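Local coordinates for protein alginate lyase (Chitinophaga sp. MD30, PDB 6KCW) that cleaves the polysaccharide alginate as a bacterial lyase of family 36, by a mechanism in which lysine acts as both catalytic base and acid, at residues K91-G95 and I230-L235; L116-W120 and T210-G216. All coordinates share one frame; numbering follows the deposited sequence.

Contact 1. Residues K91-G95 and I230-L235; sequences KVGFG and IYYDNL. With CA (calcium ion), chain C; PO4 (phosphate ion), chain B.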
# COMPACT_ATOMS: atom_id res chain seq x y z
N LYS A 91 4.23 -6.42 -0.09
CA LYS A 91 3.46 -5.18 -0.13
C LYS A 91 4.39 -3.97 -0.04
O LYS A 91 5.44 -4.01 0.61
CB LYS A 91 2.43 -5.16 1.02
CG LYS A 91 1.15 -6.00 0.79
CD LYS A 91 1.45 -7.48 0.55
CE LYS A 91 0.21 -8.36 0.58
NZ LYS A 91 0.58 -9.71 0.06
N VAL A 92 3.99 -2.87 -0.68
CA VAL A 92 4.81 -1.67 -0.78
C VAL A 92 3.89 -0.46 -0.86
O VAL A 92 2.79 -0.52 -1.41
CB VAL A 92 5.75 -1.74 -2.01
CG1 VAL A 92 4.95 -1.83 -3.31
CG2 VAL A 92 6.71 -0.56 -2.05
N GLY A 93 4.34 0.65 -0.28
CA GLY A 93 3.68 1.94 -0.48
C GLY A 93 2.34 2.09 0.24
O GLY A 93 1.94 1.29 1.06
N PHE A 94 1.65 3.16 -0.14
CA PHE A 94 0.48 3.65 0.57
C PHE A 94 -0.79 3.31 -0.20
O PHE A 94 -0.88 3.60 -1.40
CB PHE A 94 0.60 5.15 0.79
CG PHE A 94 1.72 5.53 1.73
CD1 PHE A 94 3.02 5.63 1.27
CD2 PHE A 94 1.47 5.77 3.07
CE1 PHE A 94 4.05 5.97 2.13
CE2 PHE A 94 2.49 6.11 3.94
CZ PHE A 94 3.78 6.20 3.48
N GLY A 95 -1.75 2.70 0.48
CA GLY A 95 -3.04 2.38 -0.09
C GLY A 95 -4.19 2.72 0.84
O GLY A 95 -4.03 3.51 1.78
N ILE A 230 13.62 -0.13 1.39
CA ILE A 230 12.73 0.57 0.47
C ILE A 230 12.62 2.01 0.96
O ILE A 230 12.53 2.27 2.17
CB ILE A 230 11.34 -0.11 0.40
CG1 ILE A 230 11.46 -1.54 -0.13
CG2 ILE A 230 10.37 0.71 -0.46
CD1 ILE A 230 10.29 -2.41 0.19
N TYR A 231 12.63 2.96 0.03
CA TYR A 231 12.60 4.37 0.37
C TYR A 231 11.35 5.03 -0.19
O TYR A 231 11.07 4.92 -1.39
CB TYR A 231 13.84 5.08 -0.16
CG TYR A 231 15.16 4.46 0.26
CD1 TYR A 231 15.70 3.39 -0.44
CD2 TYR A 231 15.89 4.97 1.33
CE1 TYR A 231 16.92 2.84 -0.07
CE2 TYR A 231 17.10 4.44 1.69
CZ TYR A 231 17.61 3.37 0.99
OH TYR A 231 18.81 2.84 1.35
N TYR A 232 10.61 5.73 0.66
CA TYR A 232 9.45 6.51 0.28
C TYR A 232 9.72 8.01 0.45
O TYR A 232 10.57 8.42 1.24
CB TYR A 232 8.22 6.11 1.10
CG TYR A 232 7.93 4.61 1.09
CD1 TYR A 232 7.31 4.02 -0.00
CD2 TYR A 232 8.28 3.80 2.17
CE1 TYR A 232 7.04 2.65 -0.01
CE2 TYR A 232 8.03 2.45 2.15
CZ TYR A 232 7.41 1.88 1.05
OH TYR A 232 7.15 0.54 1.03
N ASP A 233 8.98 8.82 -0.30
CA ASP A 233 9.12 10.27 -0.23
C ASP A 233 7.86 10.94 -0.74
O ASP A 233 7.09 10.35 -1.53
CB ASP A 233 10.33 10.74 -1.04
CG ASP A 233 10.90 12.05 -0.54
OD1 ASP A 233 10.19 12.75 0.22
OD2 ASP A 233 12.06 12.37 -0.91
N ASN A 234 7.64 12.17 -0.29
CA ASN A 234 6.71 13.10 -0.91
C ASN A 234 5.27 12.59 -0.88
O ASN A 234 4.55 12.61 -1.88
CB ASN A 234 7.14 13.40 -2.35
CG ASN A 234 8.49 14.09 -2.42
OD1 ASN A 234 8.73 15.05 -1.70
ND2 ASN A 234 9.37 13.58 -3.27
N LEU A 235 4.83 12.15 0.30
CA LEU A 235 3.49 11.61 0.47
C LEU A 235 2.47 12.75 0.53
O LEU A 235 2.55 13.61 1.40
CB LEU A 235 3.40 10.77 1.74
CG LEU A 235 1.96 10.34 2.07
CD1 LEU A 235 1.42 9.34 1.04
CD2 LEU A 235 1.85 9.79 3.47
CA CA C . 12.02 14.24 1.00
P PO4 B . -2.49 -11.19 1.81
O1 PO4 B . -2.24 -9.98 2.67
O2 PO4 B . -2.65 -12.41 2.71
O3 PO4 B . -1.30 -11.48 0.92
O4 PO4 B . -3.78 -11.00 1.01
O HOH W 1 13.82 15.03 0.19
O HOH W 2 10.80 15.82 -0.78
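Tyr232 and Phe94 meet as a T-shaped pair between the two sheets of the beta-sandwich: the edge of the Phe94 ring is turned toward the face of the Tyr232 ring, with centroids 5.8 Å apart and planes at 78°. Leu235 lies over one face of Phe94; its CG is anti to the backbone N (chi1 172°), which carries both methyls to that ring. Leu235 CD1 stands 4.0 Å from the Phe94 centroid in a CH-pi contact, while Leu235 CD2 comes to 3.8 Å from Phe94 CE2. The phenol of Tyr232 continues to the corner at Gly93, where Gly93 N donates to Tyr232 OH over 3.1 Å in a fairly straight bond (164°). Val92 CG2 closes in at the edge of the tyrosine ring, 3.3 Å from Tyr232 OH. The same hydroxyl is hydrogen-bonded to Thr213. A phenylalanine in place of Tyr232 would probably leave the Gly93 amide and the Thr213 hydroxyl without their shared mate. Asp233, pointing away, chelates calcium through both carboxylate oxygens, together with Asn9, Asn11 and Gly43. Two bonds on one buried hydroxyl, in an otherwise aromatic and aliphatic core, satisfy the polar end of Tyr232 and fix where its ring stands against Phe94.

Contact 2. Residues L116-W120 and T210-G216; sequences LRMMW and TFHTFRG. With PO4 (phosphate ion), chain B.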
# COMPACT_ATOMS: atom_id res chain seq x y z
N LEU A 116 -7.25 -1.50 -1.25
CA LEU A 116 -6.50 -1.16 -2.45
C LEU A 116 -5.06 -0.99 -1.98
O LEU A 116 -4.72 0.03 -1.37
CB LEU A 116 -7.06 0.11 -3.10
CG LEU A 116 -6.88 0.45 -4.59
CD1 LEU A 116 -7.53 1.79 -4.92
CD2 LEU A 116 -5.41 0.46 -5.00
N ARG A 117 -4.22 -2.00 -2.23
CA ARG A 117 -2.79 -1.91 -1.96
C ARG A 117 -2.02 -2.29 -3.22
O ARG A 117 -2.61 -2.62 -4.26
CB ARG A 117 -2.36 -2.81 -0.78
CG ARG A 117 -2.98 -2.42 0.54
CD ARG A 117 -2.72 -3.46 1.64
NE ARG A 117 -3.01 -4.82 1.20
CZ ARG A 117 -2.65 -5.91 1.86
NH1 ARG A 117 -1.99 -5.82 3.01
NH2 ARG A 117 -2.96 -7.10 1.38
N MET A 118 -0.69 -2.23 -3.12
CA MET A 118 0.18 -2.51 -4.25
C MET A 118 1.31 -3.42 -3.80
O MET A 118 1.77 -3.36 -2.66
CB MET A 118 0.76 -1.21 -4.86
CG MET A 118 1.53 -1.42 -6.18
SD MET A 118 2.14 0.10 -6.96
CE MET A 118 3.42 0.58 -5.78
N MET A 119 1.77 -4.27 -4.72
CA MET A 119 2.85 -5.20 -4.46
C MET A 119 3.93 -5.07 -5.52
O MET A 119 3.69 -4.58 -6.63
CB MET A 119 2.38 -6.66 -4.45
CG MET A 119 1.39 -7.00 -3.37
SD MET A 119 1.10 -8.78 -3.39
CE MET A 119 2.72 -9.49 -3.09
N TRP A 120 5.14 -5.51 -5.17
CA TRP A 120 6.09 -5.96 -6.17
C TRP A 120 6.06 -7.49 -6.18
O TRP A 120 5.60 -8.12 -5.23
CB TRP A 120 7.49 -5.40 -5.90
CG TRP A 120 8.30 -6.20 -4.96
CD1 TRP A 120 9.18 -7.19 -5.27
CD2 TRP A 120 8.33 -6.07 -3.53
NE1 TRP A 120 9.75 -7.71 -4.13
CE2 TRP A 120 9.24 -7.04 -3.04
CE3 TRP A 120 7.67 -5.25 -2.62
CZ2 TRP A 120 9.51 -7.19 -1.68
CZ3 TRP A 120 7.94 -5.40 -1.27
CH2 TRP A 120 8.85 -6.36 -0.81
N THR A 210 -3.46 2.62 4.31
CA THR A 210 -2.53 1.54 4.62
C THR A 210 -1.12 1.96 4.24
O THR A 210 -0.88 2.52 3.17
CB THR A 210 -2.89 0.26 3.87
OG1 THR A 210 -2.82 0.50 2.46
CG2 THR A 210 -4.30 -0.22 4.24
N PHE A 211 -0.17 1.66 5.12
CA PHE A 211 1.26 1.84 4.86
C PHE A 211 1.90 0.49 5.15
O PHE A 211 2.39 0.24 6.25
CB PHE A 211 1.86 2.96 5.70
CG PHE A 211 3.32 3.18 5.44
CD1 PHE A 211 3.87 2.88 4.21
CD2 PHE A 211 4.15 3.68 6.44
CE1 PHE A 211 5.22 3.08 3.97
CE2 PHE A 211 5.50 3.88 6.22
CZ PHE A 211 6.04 3.57 4.98
N HIS A 212 1.87 -0.39 4.16
CA HIS A 212 2.33 -1.77 4.32
C HIS A 212 3.63 -1.96 3.54
O HIS A 212 3.65 -1.77 2.31
CB HIS A 212 1.26 -2.76 3.87
CG HIS A 212 0.05 -2.77 4.75
ND1 HIS A 212 -0.96 -3.70 4.61
CD2 HIS A 212 -0.32 -1.97 5.78
CE1 HIS A 212 -1.89 -3.47 5.51
NE2 HIS A 212 -1.53 -2.42 6.23
N THR A 213 4.70 -2.31 4.26
CA THR A 213 5.99 -2.67 3.68
C THR A 213 6.41 -3.99 4.31
O THR A 213 7.00 -3.99 5.40
CB THR A 213 7.05 -1.61 3.91
OG1 THR A 213 6.53 -0.32 3.54
CG2 THR A 213 8.29 -1.92 3.08
N PHE A 214 6.10 -5.10 3.65
CA PHE A 214 6.47 -6.41 4.19
C PHE A 214 6.52 -7.43 3.06
O PHE A 214 5.92 -7.25 2.00
CB PHE A 214 5.50 -6.84 5.28
CG PHE A 214 4.10 -7.15 4.81
CD1 PHE A 214 3.16 -6.13 4.66
CD2 PHE A 214 3.71 -8.47 4.55
CE1 PHE A 214 1.86 -6.42 4.26
CE2 PHE A 214 2.42 -8.76 4.14
CZ PHE A 214 1.49 -7.74 4.00
N ARG A 215 7.29 -8.49 3.30
CA ARG A 215 7.40 -9.60 2.37
C ARG A 215 6.28 -10.61 2.62
O ARG A 215 5.88 -10.84 3.77
CB ARG A 215 8.76 -10.28 2.49
CG ARG A 215 9.95 -9.43 2.11
CD ARG A 215 11.19 -10.28 1.92
NE ARG A 215 12.38 -9.47 1.74
CZ ARG A 215 12.88 -9.09 0.57
NH1 ARG A 215 12.29 -9.46 -0.57
NH2 ARG A 215 13.97 -8.35 0.53
N GLY A 216 5.79 -11.21 1.55
CA GLY A 216 4.71 -12.17 1.65
C GLY A 216 3.40 -11.63 1.10
O GLY A 216 3.27 -10.43 0.88
P PO4 B . -2.49 -11.19 1.81
O1 PO4 B . -2.24 -9.98 2.67
O2 PO4 B . -2.65 -12.41 2.71
O3 PO4 B . -1.30 -11.48 0.92
O4 PO4 B . -3.78 -11.00 1.01
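Arg117 and His212 bridge two strands of the inner sheet of a beta-jelly roll, the fold expected for this concanavalin-like clan. The strands run nearly parallel with axes 8.5 Å apart, too far for direct pairing; the strands 89-92 and 94-99 lie between them and bond to both, so side chains make the contact, reaching one another or, from Trp120 and Met119, backbone oxygens. Packing is tight at the Arg117 end. Arg117 NH1 donates to His212 ND1 over 2.8 Å (156°), and the bond lies in the plane of both flat groups although those planes stand 84° apart, so the guanidinium meets the imidazole edge to edge and upright. The arginine chain gets there through a bend at chi3 (-49°), with its CG passing 3.5 Å from Thr210 OG1. Thr210 CB lies over one face of the imidazole, and His212 NE2 is hydrogen-bonded to Asn63, so the ring is fixed at both nitrogens. The contact is slacker at the other end, although its residues are buried too. Trp120 brings CZ2, at its ring edge, to 3.8 Å from Arg215 NH1, without a bond between them: Arg215 NH1 is held by the Asp85 carbonyl and Trp120 NE1 by that of Trp86. Met119 CE approaches Gly216 O no closer than 4.1 Å. Back at the tight end, Phe214 sets the edge of its ring toward the guanidinium, with CE1 4.1 Å from Arg117 NH1, while Arg117 NH2 is directed in the guanidinium plane at phosphate O1, 3.2 Å away.

Contacts 1 and 2 have centres 9 Å apart, and contact 2 is nested along the chain within the loop closed by contact 1. Strand 206-215 joins them: Gly95 O lies 2.7 Å from Thr210 N, Phe94 CE2 3.4 Å from Phe211 CG, and Tyr232 CE2 3.4 Å from Phe211 CE1, so the core under the inner sheet is shared. Both contacts reach the phosphate, probably from the crystallisation liquor. Lys91 NZ bonds phosphate O3 at 2.7 Å and also bonds the Gly216 carbonyl; with Arg117 and Tyr133 it forms an anion site, perhaps suited to a carboxylate of alginate. The calcium held by Asp233 is remote from this site.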